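Local coordinates for protein Two-component system sensor histidine kinase (Bacteroides thetaiotaomicron, PDB 3OTT) that probably senses saccharides through its extracellular region, which includes beta-propellers, and passes the signal on as a membrane-bound histidine kinase to regulate transcription, at residues D199-L213 with Q225-L239. Sequence-based numbering, arbitrary orientation.
Sequences DTTRQCVWIGTEGYL and QTEAFHNNSIKSLAL
Leu-213 and Leu-237 run alongside each other with their ends turned opposite ways, Leu-213 CD1 lying 3.8 Å from Leu-237 CD2, and so join two neighbouring four-stranded sheets. The other methyl of Leu-237, CD1, rests on Trp-206 CB and on the backbone at Gly-208. On the corner side of Leu-237, Ile-234 sets its CB 3.6 Å from Gly-208 CA; glycine suits this place because a CB would collide with the CG2 branch of Ile-234. At the other end of the row, Leu-239 packs against the carboxylate of Asp-199 and the edge of the Arg-202 guanidinium.

That carboxylate is itself firmly placed. A chi1 of -173° swings it beside its own carbonyl carbon, where OD2 takes Trp-206 NE1, in the indole plane, on the anti lone pair. The syn lone pair receives Arg-202 NH1 in a 2.7 Å salt bridge, while OD1 accepts Arg-202 N in an Asx motif. Arg-202 also reaches the carbonyls of Gly-243 and His-257 in loops of the next blade.

At the corner, Ile-234 N gives Thr-209 O a nearly straight bond (171°), and Phe-229 N binds Gly-211 O at 2.9 Å. Gly-211 has the positive phi that a side chain would tolerate poorly. Thr-226 and Glu-227 together face Leu-213 in a classic beta bulge; Leu-213 and Glu-227 exchange two backbone bonds, and that from Thr-226 N is weak. Outside, the Gln-225 amide crosses the Tyr-212 ring with planes 63° apart, CD 3.4 Å from CE2; its NE2 and the tyrosine OH go on to Pro-183 and His-185.

Antiparallel four-stranded blades, the outer strand of one leading into the inner strand of the next, here through a type II turn from Phe-229 to Asn-232, mark a beta-propeller.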
loop_
_atom_site.group_PDB
_atom_site.type_symbol
_atom_site.label_atom_id
_atom_site.label_comp_id
_atom_site.label_asym_id
_atom_site.label_seq_id
_atom_site.Cartn_x
_atom_site.Cartn_y
_atom_site.Cartn_z
ATOM N N ASP B 199 20.035 4.445 2.002
ATOM C CA ASP B 199 20.026 3.075 1.480
ATOM C C ASP B 199 19.240 2.217 2.471
ATOM O O ASP B 199 19.802 1.793 3.474
ATOM C CB ASP B 199 21.485 2.562 1.441
ATOM C CG ASP B 199 21.635 1.199 0.761
ATOM O OD1 ASP B 199 20.639 0.467 0.655
ATOM O OD2 ASP B 199 22.755 0.872 0.293
ATOM N N THR B 200 17.966 1.930 2.178
ATOM C CA THR B 200 17.062 1.150 3.079
ATOM C C THR B 200 17.414 -0.331 3.157
ATOM O O THR B 200 17.071 -1.010 4.121
ATOM C CB THR B 200 15.595 1.315 2.689
ATOM O OG1 THR B 200 15.437 1.034 1.291
ATOM C CG2 THR B 200 15.189 2.750 2.892
ATOM N N THR B 201 18.110 -0.849 2.158
ATOM C CA THR B 201 18.510 -2.252 2.162
ATOM C C THR B 201 19.744 -2.456 3.025
ATOM O O THR B 201 19.793 -3.396 3.751
ATOM C CB THR B 201 18.809 -2.762 0.762
ATOM O OG1 THR B 201 17.636 -2.618 -0.006
ATOM C CG2 THR B 201 19.204 -4.277 0.776
ATOM N N ARG B 202 20.738 -1.577 2.965
ATOM C CA ARG B 202 21.859 -1.663 3.909
ATOM C C ARG B 202 21.544 -0.962 5.224
ATOM O O ARG B 202 22.304 -1.097 6.192
ATOM C CB ARG B 202 23.141 -1.101 3.289
ATOM C CG ARG B 202 23.752 -2.016 2.125
ATOM C CD ARG B 202 24.988 -1.404 1.436
ATOM N NE ARG B 202 25.310 -2.189 0.223
ATOM C CZ ARG B 202 24.843 -1.971 -1.023
ATOM N NH1 ARG B 202 24.045 -0.945 -1.309
ATOM N NH2 ARG B 202 25.241 -2.755 -2.014
ATOM N N GLN B 203 20.442 -0.214 5.271
ATOM C CA GLN B 203 20.086 0.591 6.462
ATOM C C GLN B 203 21.169 1.584 6.917
ATOM O O GLN B 203 21.516 1.636 8.123
ATOM C CB GLN B 203 19.631 -0.310 7.594
ATOM C CG GLN B 203 18.430 -1.211 7.112
ATOM C CD GLN B 203 17.905 -2.085 8.187
ATOM O OE1 GLN B 203 18.672 -2.790 8.902
ATOM N NE2 GLN B 203 16.590 -2.034 8.369
ATOM N N CYS B 204 21.708 2.339 5.956
ATOM C CA CYS B 204 22.716 3.349 6.235
ATOM C C CYS B 204 22.387 4.603 5.457
ATOM O O CYS B 204 21.556 4.617 4.555
ATOM C CB CYS B 204 24.139 2.850 5.835
ATOM S SG CYS B 204 24.306 2.433 4.027
ATOM N N VAL B 205 23.118 5.643 5.784
ATOM C CA VAL B 205 23.228 6.809 4.936
ATOM C C VAL B 205 24.632 6.821 4.393
ATOM O O VAL B 205 25.561 6.888 5.151
ATOM C CB VAL B 205 23.012 8.066 5.741
ATOM C CG1 VAL B 205 23.160 9.316 4.855
ATOM C CG2 VAL B 205 21.626 8.038 6.362
ATOM N N TRP B 206 24.780 6.757 3.065
ATOM C CA TRP B 206 26.032 7.043 2.389
ATOM C C TRP B 206 26.379 8.504 2.315
ATOM O O TRP B 206 25.500 9.325 2.116
ATOM C CB TRP B 206 25.938 6.532 0.997
ATOM C CG TRP B 206 25.754 5.077 0.875
ATOM C CD1 TRP B 206 24.583 4.389 0.698
ATOM C CD2 TRP B 206 26.807 4.121 0.821
ATOM N NE1 TRP B 206 24.846 3.041 0.571
ATOM C CE2 TRP B 206 26.212 2.856 0.614
ATOM C CE3 TRP B 206 28.215 4.220 0.903
ATOM C CZ2 TRP B 206 26.963 1.694 0.491
ATOM C CZ3 TRP B 206 28.989 3.026 0.781
ATOM C CH2 TRP B 206 28.347 1.795 0.579
ATOM N N ILE B 207 27.655 8.817 2.519
ATOM C CA ILE B 207 28.187 10.180 2.671
ATOM C C ILE B 207 29.440 10.355 1.809
ATOM O O ILE B 207 30.445 9.704 2.009
ATOM C CB ILE B 207 28.572 10.460 4.146
ATOM C CG1 ILE B 207 27.377 10.126 5.077
ATOM C CG2 ILE B 207 28.922 11.942 4.311
ATOM C CD1 ILE B 207 27.794 9.705 6.456
ATOM N N GLY B 208 29.345 11.160 0.773
ATOM C CA GLY B 208 30.489 11.396 -0.109
ATOM C C GLY B 208 31.115 12.747 0.177
ATOM O O GLY B 208 30.442 13.772 0.276
ATOM N N THR B 209 32.422 12.726 0.310
ATOM C CA THR B 209 33.228 13.845 0.679
ATOM C C THR B 209 34.429 13.915 -0.275
ATOM O O THR B 209 34.603 13.077 -1.165
ATOM C CB THR B 209 33.782 13.678 2.138
ATOM O OG1 THR B 209 34.707 12.579 2.186
ATOM C CG2 THR B 209 32.678 13.442 3.188
ATOM N N GLU B 210 35.266 14.916 -0.090
ATOM C CA GLU B 210 36.574 14.887 -0.661
ATOM C C GLU B 210 37.374 13.850 0.084
ATOM O O GLU B 210 37.673 14.013 1.268
ATOM C CB GLU B 210 37.263 16.255 -0.522
ATOM C CG GLU B 210 38.727 16.262 -1.041
ATOM C CD GLU B 210 39.235 17.650 -1.589
ATOM O OE1 GLU B 210 38.399 18.588 -1.805
ATOM O OE2 GLU B 210 40.489 17.781 -1.832
ATOM N N GLY B 211 37.714 12.771 -0.607
ATOM C CA GLY B 211 38.670 11.800 -0.100
ATOM C C GLY B 211 38.104 10.485 0.431
ATOM O O GLY B 211 38.843 9.529 0.603
ATOM N N TYR B 212 36.816 10.429 0.718
ATOM C CA TYR B 212 36.262 9.286 1.412
ATOM C C TYR B 212 34.829 9.138 1.028
ATOM O O TYR B 212 34.151 10.126 0.736
ATOM C CB TYR B 212 36.257 9.537 2.918
ATOM C CG TYR B 212 37.600 9.664 3.543
ATOM C CD1 TYR B 212 38.216 10.904 3.665
ATOM C CD2 TYR B 212 38.265 8.524 4.027
ATOM C CE1 TYR B 212 39.492 11.024 4.249
ATOM C CE2 TYR B 212 39.520 8.644 4.647
ATOM C CZ TYR B 212 40.132 9.878 4.733
ATOM O OH TYR B 212 41.358 9.967 5.376
ATOM N N LEU B 213 34.385 7.902 1.104
ATOM C CA LEU B 213 33.013 7.510 1.074
ATOM C C LEU B 213 32.710 6.813 2.470
ATOM O O LEU B 213 33.418 5.851 2.850
ATOM C CB LEU B 213 32.836 6.471 -0.032
ATOM C CG LEU B 213 31.415 5.958 -0.268
ATOM C CD1 LEU B 213 30.411 7.123 -0.486
ATOM C CD2 LEU B 213 31.380 4.949 -1.427
ATOM N N GLN B 225 34.451 3.872 7.254
ATOM C CA GLN B 225 35.223 4.439 6.154
ATOM C C GLN B 225 35.262 3.376 5.083
ATOM O O GLN B 225 36.183 2.546 5.057
ATOM C CB GLN B 225 36.637 4.727 6.619
ATOM C CG GLN B 225 37.121 6.100 6.427
ATOM C CD GLN B 225 38.580 6.194 6.850
ATOM O OE1 GLN B 225 39.474 5.585 6.213
ATOM N NE2 GLN B 225 38.829 6.896 7.968
ATOM N N THR B 226 34.250 3.376 4.227
ATOM C CA THR B 226 34.113 2.367 3.196
ATOM C C THR B 226 35.137 2.457 2.048
ATOM O O THR B 226 35.554 1.428 1.534
ATOM C CB THR B 226 32.704 2.400 2.588
ATOM O OG1 THR B 226 31.731 2.427 3.650
ATOM C CG2 THR B 226 32.489 1.196 1.660
ATOM N N GLU B 227 35.501 3.662 1.617
ATOM C CA GLU B 227 36.513 3.825 0.582
ATOM C C GLU B 227 37.335 5.092 0.897
ATOM O O GLU B 227 36.834 6.023 1.517
ATOM C CB GLU B 227 35.882 3.981 -0.809
ATOM C CG GLU B 227 34.905 2.902 -1.221
ATOM C CD GLU B 227 35.568 1.517 -1.379
ATOM O OE1 GLU B 227 36.807 1.438 -1.601
ATOM O OE2 GLU B 227 34.837 0.502 -1.269
ATOM N N ALA B 228 38.605 5.095 0.493
ATOM C CA ALA B 228 39.504 6.220 0.669
ATOM C C ALA B 228 40.150 6.417 -0.699
ATOM O O ALA B 228 40.784 5.516 -1.234
ATOM C CB ALA B 228 40.555 5.923 1.790
ATOM N N PHE B 229 39.873 7.557 -1.319
ATOM C CA PHE B 229 40.273 7.812 -2.689
ATOM C C PHE B 229 40.927 9.173 -2.637
ATOM O O PHE B 229 40.266 10.180 -2.936
ATOM C CB PHE B 229 39.029 8.002 -3.551
ATOM C CG PHE B 229 38.193 6.756 -3.779
ATOM C CD1 PHE B 229 38.753 5.477 -3.800
ATOM C CD2 PHE B 229 36.848 6.882 -4.084
ATOM C CE1 PHE B 229 37.967 4.327 -4.064
ATOM C CE2 PHE B 229 36.054 5.739 -4.351
ATOM C CZ PHE B 229 36.631 4.454 -4.335
ATOM N N HIS B 230 42.176 9.236 -2.235
ATOM C CA HIS B 230 42.931 10.499 -2.159
ATOM C C HIS B 230 42.901 11.307 -3.460
ATOM O O HIS B 230 42.927 10.705 -4.564
ATOM C CB HIS B 230 44.371 10.144 -1.871
ATOM C CG HIS B 230 45.256 11.319 -1.690
ATOM N ND1 HIS B 230 46.480 11.419 -2.316
ATOM C CD2 HIS B 230 45.103 12.451 -0.958
ATOM C CE1 HIS B 230 47.051 12.557 -1.962
ATOM N NE2 HIS B 230 46.234 13.201 -1.142
ATOM N N ASN B 231 42.866 12.643 -3.358
ATOM C CA ASN B 231 42.747 13.534 -4.561
ATOM C C ASN B 231 41.520 13.229 -5.474
ATOM O O ASN B 231 41.464 13.673 -6.639
ATOM C CB ASN B 231 44.025 13.547 -5.430
ATOM C CG ASN B 231 45.242 14.197 -4.723
ATOM O OD1 ASN B 231 45.097 15.067 -3.838
ATOM N ND2 ASN B 231 46.440 13.766 -5.114
ATOM N N ASN B 232 40.548 12.481 -4.962
ATOM C CA ASN B 232 39.289 12.303 -5.701
ATOM C C ASN B 232 38.179 12.783 -4.768
ATOM O O ASN B 232 38.362 12.803 -3.567
ATOM C CB ASN B 232 39.118 10.842 -6.119
ATOM C CG ASN B 232 38.254 10.654 -7.409
ATOM O OD1 ASN B 232 37.629 11.615 -7.949
ATOM N ND2 ASN B 232 38.211 9.397 -7.899
ATOM N N SER B 233 37.083 13.288 -5.280
ATOM C CA SER B 233 35.971 13.609 -4.398
ATOM C C SER B 233 34.727 12.943 -4.935
ATOM O O SER B 233 34.574 12.762 -6.141
ATOM C CB SER B 233 35.737 15.106 -4.307
ATOM O OG SER B 233 35.717 15.623 -5.610
ATOM N N ILE B 234 33.861 12.535 -4.024
ATOM C CA ILE B 234 32.614 11.984 -4.401
ATOM C C ILE B 234 31.635 13.123 -4.591
ATOM O O ILE B 234 31.383 13.888 -3.651
ATOM C CB ILE B 234 32.086 11.068 -3.339
ATOM C CG1 ILE B 234 33.084 9.947 -3.060
ATOM C CG2 ILE B 234 30.717 10.463 -3.770
ATOM C CD1 ILE B 234 32.993 8.874 -3.975
ATOM N N LYS B 235 31.081 13.234 -5.793
ATOM C CA LYS B 235 30.141 14.320 -6.143
ATOM C C LYS B 235 28.679 13.891 -6.167
ATOM O O LYS B 235 27.773 14.716 -6.041
ATOM C CB LYS B 235 30.492 14.881 -7.522
ATOM C CG LYS B 235 31.947 15.208 -7.669
ATOM C CD LYS B 235 32.213 16.207 -8.796
ATOM C CE LYS B 235 33.512 17.024 -8.556
ATOM N NZ LYS B 235 33.687 17.602 -7.135
ATOM N N SER B 236 28.421 12.613 -6.383
ATOM C CA SER B 236 27.032 12.186 -6.535
ATOM C C SER B 236 26.888 10.720 -6.204
ATOM O O SER B 236 27.831 9.970 -6.334
ATOM C CB SER B 236 26.588 12.419 -7.995
ATOM O OG SER B 236 27.601 11.906 -8.886
ATOM N N LEU B 237 25.691 10.297 -5.825
ATOM C CA LEU B 237 25.489 8.919 -5.318
ATOM C C LEU B 237 24.103 8.542 -5.774
ATOM O O LEU B 237 23.224 9.393 -5.750
ATOM C CB LEU B 237 25.546 8.856 -3.784
ATOM C CG LEU B 237 26.838 9.288 -3.045
ATOM C CD1 LEU B 237 26.690 9.577 -1.514
ATOM C CD2 LEU B 237 27.981 8.216 -3.240
ATOM N N ALA B 238 23.933 7.278 -6.174
ATOM C CA ALA B 238 22.646 6.629 -6.445
ATOM C C ALA B 238 22.824 5.121 -6.235
ATOM O O ALA B 238 23.964 4.596 -6.264
ATOM C CB ALA B 238 22.207 6.866 -7.949
ATOM N N LEU B 239 21.703 4.438 -6.137
ATOM C CA LEU B 239 21.623 2.982 -6.141
ATOM C C LEU B 239 20.976 2.456 -7.411
ATOM O O LEU B 239 19.925 2.990 -7.834
ATOM C CB LEU B 239 20.706 2.493 -4.993
ATOM C CG LEU B 239 21.261 2.825 -3.581
ATOM C CD1 LEU B 239 20.104 2.734 -2.566
ATOM C CD2 LEU B 239 22.435 1.890 -3.210
#